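Hydrolase, isochorismatase family (Pseudomonas putida KT2440, PDB 4H17) probably acts as a hydrolase of the isochorismatase family, although its natural substrate is not established. Local coordinates at residues L21-Y35 / H123-V137. Sequence-based numbering, arbitrary orientation. Where two conformers were deposited one is given.
With SO4 (sulfate ion), chain C.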
loop_
_atom_site.group_PDB
_atom_site.type_symbol
_atom_site.label_atom_id
_atom_site.label_comp_id
_atom_site.label_asym_id
_atom_site.label_seq_id
_atom_site.Cartn_x
_atom_site.Cartn_y
_atom_site.Cartn_z
ATOM N N LEU A 21 18.140 -16.315 -1.887
ATOM C CA LEU A 21 18.637 -15.672 -3.114
ATOM C C LEU A 21 18.793 -16.697 -4.255
ATOM O O LEU A 21 18.485 -16.413 -5.408
ATOM C CB LEU A 21 19.951 -14.943 -2.846
ATOM C CG LEU A 21 20.553 -14.197 -4.030
ATOM C CD1 LEU A 21 19.521 -13.236 -4.640
ATOM C CD2 LEU A 21 21.817 -13.462 -3.605
ATOM N N SER A 22 19.233 -17.909 -3.909
ATOM C CA SER A 22 19.480 -18.975 -4.860
ATOM C C SER A 22 18.243 -19.437 -5.607
ATOM O O SER A 22 18.372 -20.046 -6.683
ATOM C CB SER A 22 20.128 -20.167 -4.150
ATOM O OG SER A 22 19.295 -20.727 -3.153
ATOM N N HIS A 23 17.056 -19.153 -5.079
ATOM C CA HIS A 23 15.810 -19.510 -5.761
ATOM C C HIS A 23 14.955 -18.294 -6.108
ATOM O O HIS A 23 13.776 -18.431 -6.446
ATOM C CB HIS A 23 15.010 -20.459 -4.882
ATOM C CG HIS A 23 15.779 -21.650 -4.422
ATOM N ND1 HIS A 23 16.457 -22.479 -5.288
ATOM C CD2 HIS A 23 15.986 -22.150 -3.180
ATOM C CE1 HIS A 23 17.050 -23.441 -4.599
ATOM N NE2 HIS A 23 16.772 -23.268 -3.319
ATOM N N ALA A 24 15.561 -17.116 -6.109
ATOM C CA ALA A 24 14.782 -15.881 -6.236
ATOM C C ALA A 24 15.132 -15.067 -7.467
ATOM O O ALA A 24 16.156 -15.280 -8.066
ATOM C CB ALA A 24 14.971 -15.027 -4.989
ATOM N N SER A 25 14.230 -14.150 -7.803
ATOM C CA SER A 25 14.502 -13.037 -8.740
ATOM C C SER A 25 14.681 -11.767 -7.887
ATOM O O SER A 25 13.911 -11.531 -6.945
ATOM C CB SER A 25 13.362 -12.803 -9.698
ATOM O OG SER A 25 13.060 -13.910 -10.573
ATOM N N LEU A 26 15.688 -10.946 -8.209
ATOM C CA LEU A 26 15.985 -9.711 -7.453
ATOM C C LEU A 26 15.427 -8.518 -8.230
ATOM O O LEU A 26 15.641 -8.402 -9.440
ATOM C CB LEU A 26 17.476 -9.492 -7.279
ATOM C CG LEU A 26 17.941 -8.174 -6.633
ATOM C CD1 LEU A 26 17.468 -8.022 -5.193
ATOM C CD2 LEU A 26 19.449 -8.085 -6.699
ATOM N N ILE A 27 14.653 -7.691 -7.555
ATOM C CA ILE A 27 14.039 -6.481 -8.129
ATOM C C ILE A 27 14.506 -5.244 -7.375
ATOM O O ILE A 27 14.311 -5.140 -6.163
ATOM C CB ILE A 27 12.492 -6.527 -8.111
ATOM C CG1 ILE A 27 11.954 -7.829 -8.759
ATOM C CG2 ILE A 27 11.919 -5.271 -8.796
ATOM C CD1 ILE A 27 10.466 -8.059 -8.635
ATOM N N ILE A 28 15.145 -4.314 -8.109
ATOM C CA ILE A 28 15.640 -3.073 -7.527
ATOM C C ILE A 28 14.767 -1.944 -8.068
ATOM O O ILE A 28 14.780 -1.647 -9.265
ATOM C CB ILE A 28 17.103 -2.796 -7.907
ATOM C CG1 ILE A 28 17.968 -3.992 -7.518
ATOM C CG2 ILE A 28 17.602 -1.517 -7.214
ATOM C CD1 ILE A 28 19.401 -3.893 -7.961
ATOM N N ILE A 29 14.027 -1.311 -7.175
ATOM C CA ILE A 29 13.037 -0.286 -7.558
ATOM C C ILE A 29 13.596 1.119 -7.392
ATOM O O ILE A 29 13.934 1.578 -6.271
ATOM C CB ILE A 29 11.755 -0.469 -6.741
ATOM C CG1 ILE A 29 11.114 -1.821 -7.059
ATOM C CG2 ILE A 29 10.772 0.648 -7.008
ATOM C CD1 ILE A 29 9.904 -2.207 -6.225
ATOM N N ASP A 30 13.751 1.819 -8.523
ATOM C CA ASP A 30 13.930 3.255 -8.545
ATOM C C ASP A 30 15.251 3.723 -7.943
ATOM O O ASP A 30 15.265 4.698 -7.210
ATOM C CB ASP A 30 12.748 3.985 -7.877
ATOM C CG ASP A 30 11.398 3.698 -8.558
ATOM O OD1 ASP A 30 11.356 3.324 -9.764
ATOM O OD2 ASP A 30 10.379 3.919 -7.856
ATOM N N ALA A 31 16.347 3.017 -8.219
ATOM C CA ALA A 31 17.641 3.411 -7.632
ATOM C C ALA A 31 18.240 4.551 -8.470
ATOM O O ALA A 31 19.226 4.400 -9.210
ATOM C CB ALA A 31 18.548 2.201 -7.508
ATOM N N GLN A 32 17.606 5.715 -8.334
ATOM C CA GLN A 32 17.876 6.874 -9.184
ATOM C C GLN A 32 18.344 8.106 -8.414
ATOM O O GLN A 32 18.065 8.268 -7.238
ATOM C CB GLN A 32 16.655 7.237 -9.987
ATOM C CG GLN A 32 16.196 6.132 -10.908
ATOM C CD GLN A 32 14.936 6.500 -11.609
ATOM O OE1 GLN A 32 13.817 6.115 -11.195
ATOM N NE2 GLN A 32 15.087 7.238 -12.730
ATOM N N LYS A 33 19.038 8.992 -9.134
ATOM C CA LYS A 33 19.703 10.141 -8.499
ATOM C C LYS A 33 18.730 11.221 -7.924
ATOM O O LYS A 33 19.107 11.989 -7.012
ATOM C CB LYS A 33 20.714 10.783 -9.454
ATOM C CG LYS A 33 21.874 9.928 -9.872
ATOM C CD LYS A 33 22.892 10.731 -10.683
ATOM C CE LYS A 33 24.129 9.942 -10.993
ATOM N NZ LYS A 33 24.991 10.730 -11.905
ATOM N N GLU A 34 17.482 11.244 -8.404
ATOM C CA GLU A 34 16.431 12.095 -7.866
ATOM C C GLU A 34 16.409 12.044 -6.343
ATOM O O GLU A 34 16.233 13.074 -5.698
ATOM C CB GLU A 34 15.076 11.649 -8.417
ATOM C CG GLU A 34 13.899 12.458 -7.902
ATOM C CD GLU A 34 13.819 13.881 -8.427
ATOM O OE1 GLU A 34 13.897 14.085 -9.659
ATOM O OE2 GLU A 34 13.668 14.827 -7.632
ATOM N N TYR A 35 16.690 10.870 -5.783
ATOM C CA TYR A 35 16.543 10.653 -4.360
ATOM C C TYR A 35 17.744 11.093 -3.530
ATOM O O TYR A 35 17.750 10.850 -2.293
ATOM C CB TYR A 35 16.237 9.189 -4.093
ATOM C CG TYR A 35 14.951 8.674 -4.673
ATOM C CD1 TYR A 35 13.725 9.262 -4.334
ATOM C CD2 TYR A 35 14.940 7.593 -5.571
ATOM C CE1 TYR A 35 12.545 8.761 -4.851
ATOM C CE2 TYR A 35 13.752 7.115 -6.093
ATOM C CZ TYR A 35 12.575 7.691 -5.736
ATOM O OH TYR A 35 11.493 7.045 -6.331
ATOM N N HIS A 123 10.300 -17.859 -11.136
ATOM C CA HIS A 123 10.390 -17.853 -9.647
ATOM C C HIS A 123 9.245 -17.147 -8.975
ATOM O O HIS A 123 8.958 -15.986 -9.264
ATOM C CB HIS A 123 11.717 -17.236 -9.191
ATOM C CG HIS A 123 12.895 -17.902 -9.800
ATOM N ND1 HIS A 123 13.239 -19.202 -9.504
ATOM C CD2 HIS A 123 13.802 -17.460 -10.697
ATOM C CE1 HIS A 123 14.303 -19.540 -10.208
ATOM N NE2 HIS A 123 14.662 -18.501 -10.943
ATOM N N LEU A 124 8.594 -17.852 -8.052
ATOM C CA LEU A 124 7.570 -17.244 -7.214
ATOM C C LEU A 124 8.163 -16.347 -6.130
ATOM O O LEU A 124 7.479 -15.428 -5.702
ATOM C CB LEU A 124 6.681 -18.321 -6.580
ATOM C CG LEU A 124 5.698 -18.991 -7.552
ATOM C CD1 LEU A 124 4.915 -20.088 -6.829
ATOM C CD2 LEU A 124 4.728 -17.988 -8.173
ATOM N N ASP A 125 9.426 -16.585 -5.743
ATOM C CA ASP A 125 10.130 -15.775 -4.741
ATOM C C ASP A 125 10.867 -14.557 -5.318
ATOM O O ASP A 125 11.782 -14.648 -6.135
ATOM C CB ASP A 125 11.151 -16.587 -3.925
ATOM C CG ASP A 125 10.512 -17.568 -2.935
ATOM O OD1 ASP A 125 9.859 -17.111 -1.979
ATOM O OD2 ASP A 125 10.770 -18.776 -2.992
ATOM N N LEU A 126 10.456 -13.405 -4.813
ATOM C CA LEU A 126 10.996 -12.115 -5.202
ATOM C C LEU A 126 11.655 -11.454 -4.016
ATOM O O LEU A 126 11.083 -11.362 -2.946
ATOM C CB LEU A 126 9.898 -11.187 -5.725
ATOM C CG LEU A 126 8.912 -11.722 -6.769
ATOM C CD1 LEU A 126 7.867 -10.663 -7.086
ATOM C CD2 LEU A 126 9.615 -12.251 -8.011
ATOM N N ILE A 127 12.882 -10.994 -4.227
ATOM C CA ILE A 127 13.587 -10.163 -3.274
ATOM C C ILE A 127 13.478 -8.736 -3.827
ATOM O O ILE A 127 13.867 -8.481 -4.986
ATOM C CB ILE A 127 15.052 -10.597 -3.076
ATOM C CG1 ILE A 127 15.086 -12.017 -2.485
ATOM C CG2 ILE A 127 15.780 -9.607 -2.178
ATOM C CD1 ILE A 127 16.408 -12.719 -2.609
ATOM N N VAL A 128 12.917 -7.853 -3.004
ATOM C CA VAL A 128 12.607 -6.493 -3.371
ATOM C C VAL A 128 13.319 -5.444 -2.540
ATOM O O VAL A 128 13.368 -5.532 -1.311
ATOM C CB VAL A 128 11.087 -6.257 -3.272
ATOM C CG1 VAL A 128 10.708 -4.864 -3.713
ATOM C CG2 VAL A 128 10.277 -7.267 -4.061
ATOM N N CYS A 129 13.887 -4.452 -3.220
ATOM C CA CYS A 129 14.505 -3.354 -2.523
ATOM C C CYS A 129 14.244 -2.082 -3.333
ATOM O O CYS A 129 13.716 -2.174 -4.442
ATOM C CB CYS A 129 16.001 -3.622 -2.346
ATOM S SG CYS A 129 16.926 -3.782 -3.889
ATOM N N GLY A 130 14.633 -0.950 -2.761
ATOM C CA GLY A 130 14.572 0.354 -3.440
ATOM C C GLY A 130 13.654 1.367 -2.791
ATOM O O GLY A 130 13.431 1.355 -1.570
ATOM N N PHE A 131 13.101 2.245 -3.611
ATOM C CA PHE A 131 12.627 3.537 -3.211
ATOM C C PHE A 131 11.375 3.950 -3.932
ATOM O O PHE A 131 11.184 3.587 -5.114
ATOM C CB PHE A 131 13.717 4.596 -3.512
ATOM C CG PHE A 131 15.062 4.138 -3.090
ATOM C CD1 PHE A 131 15.394 4.086 -1.741
ATOM C CD2 PHE A 131 15.993 3.792 -4.021
ATOM C CE1 PHE A 131 16.608 3.567 -1.340
ATOM C CE2 PHE A 131 17.252 3.313 -3.638
ATOM C CZ PHE A 131 17.574 3.229 -2.282
HETATM N N MSE A 132 10.488 4.740 -3.283
HETATM C CA MSE A 132 10.431 4.984 -1.802
HETATM C C MSE A 132 9.657 3.865 -1.154
HETATM O O MSE A 132 8.760 3.265 -1.776
HETATM C CB MSE A 132 9.707 6.305 -1.532
HETATM C CG MSE A 132 10.424 7.476 -2.172
HETATM SE SE MSE A 132 9.669 9.228 -1.772
HETATM C CE MSE A 132 7.837 8.960 -2.478
ATOM N N SER A 133 10.001 3.544 0.076
ATOM C CA SER A 133 9.434 2.368 0.724
ATOM C C SER A 133 7.911 2.450 0.774
ATOM O O SER A 133 7.247 1.425 0.579
ATOM C CB SER A 133 10.015 2.154 2.127
ATOM O OG SER A 133 9.838 3.248 2.948
ATOM N N HIS A 134 7.353 3.622 1.055
ATOM C CA HIS A 134 5.894 3.765 1.299
ATOM C C HIS A 134 5.077 3.876 0.005
ATOM O O HIS A 134 3.850 3.822 0.039
ATOM C CB HIS A 134 5.568 4.953 2.204
ATOM C CG HIS A 134 5.871 6.267 1.584
ATOM N ND1 HIS A 134 7.153 6.733 1.433
ATOM C CD2 HIS A 134 5.069 7.189 1.004
ATOM C CE1 HIS A 134 7.137 7.882 0.790
ATOM N NE2 HIS A 134 5.881 8.204 0.558
ATOM N N SER A 135 5.750 4.121 -1.119
ATOM C CA SER A 135 5.071 4.494 -2.364
ATOM C C SER A 135 5.276 3.419 -3.444
ATOM O O SER A 135 4.557 2.438 -3.449
ATOM C CB SER A 135 5.467 5.914 -2.799
ATOM O OG SER A 135 4.865 6.253 -4.025
ATOM N N SER A 136 6.331 3.498 -4.272
ATOM C CA SER A 136 6.507 2.465 -5.319
ATOM C C SER A 136 6.802 1.047 -4.768
ATOM O O SER A 136 6.341 0.060 -5.323
ATOM C CB SER A 136 7.592 2.812 -6.370
ATOM O OG SER A 136 7.146 3.817 -7.268
ATOM N N VAL A 137 7.514 0.961 -3.652
ATOM C CA VAL A 137 7.902 -0.345 -3.113
ATOM C C VAL A 137 6.655 -1.029 -2.525
ATOM O O VAL A 137 6.279 -2.114 -2.959
ATOM C CB VAL A 137 9.016 -0.217 -2.064
ATOM C CG1 VAL A 137 9.306 -1.550 -1.437
ATOM C CG2 VAL A 137 10.312 0.316 -2.678
HETATM S S SO4 C . 8.140 6.717 -5.545
HETATM O O1 SO4 C . 8.279 6.073 -6.869
HETATM O O2 SO4 C . 8.132 5.739 -4.487
HETATM O O3 SO4 C . 6.825 7.402 -5.528
HETATM O O4 SO4 C . 9.136 7.782 -5.327
HETATM O O HOH W 1 11.131 -19.102 -6.182
HETATM O O HOH W 2 10.328 -14.840 -11.334
#
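Strand 24-29, through Ser25, Ile27 and Ile29, pairs in parallel with Asp125 to Phe131 at the centre of the Rossmann-like sheet. Six N-H···O bonds alternate between the two strands; the shortest, Ile27 N to Ile127 O (2.8 Å), is nearly straight. At the N-terminal ends of the two strands, one water donates to His23 O and Asp125 OD2 and accepts from Asp125 N, while Arg150 pairs with Asp125 OD1; a second water joins Ser25 OG to His123 O. Ile127 CD1 reaches Ala24 CB (3.6 Å), CG1 lying anti to the carbonyl carbon (chi1 -63°). At their C-terminal ends, a cis peptide precedes Met132, a selenomethionine, whose N donates to sulfate O2 (2.8 Å), as does Ser136 N. Ser135 OG and His71 also grip this anion, probably taken from the crystallisation liquor, in a pocket consistent with the family's active site. Tyr35 lays one ring face over Phe131 CB (3.6 Å from Tyr35 CE2) and points its hydroxyl at sulfate O4 (2.7 Å). Cutting Tyr35 back to alanine would probably leave O4 without this donor and uncover Phe131 CB. Ser136 OG donates to sulfate O1 at 2.6 Å and accepts a hydrogen bond from Lys103 NZ.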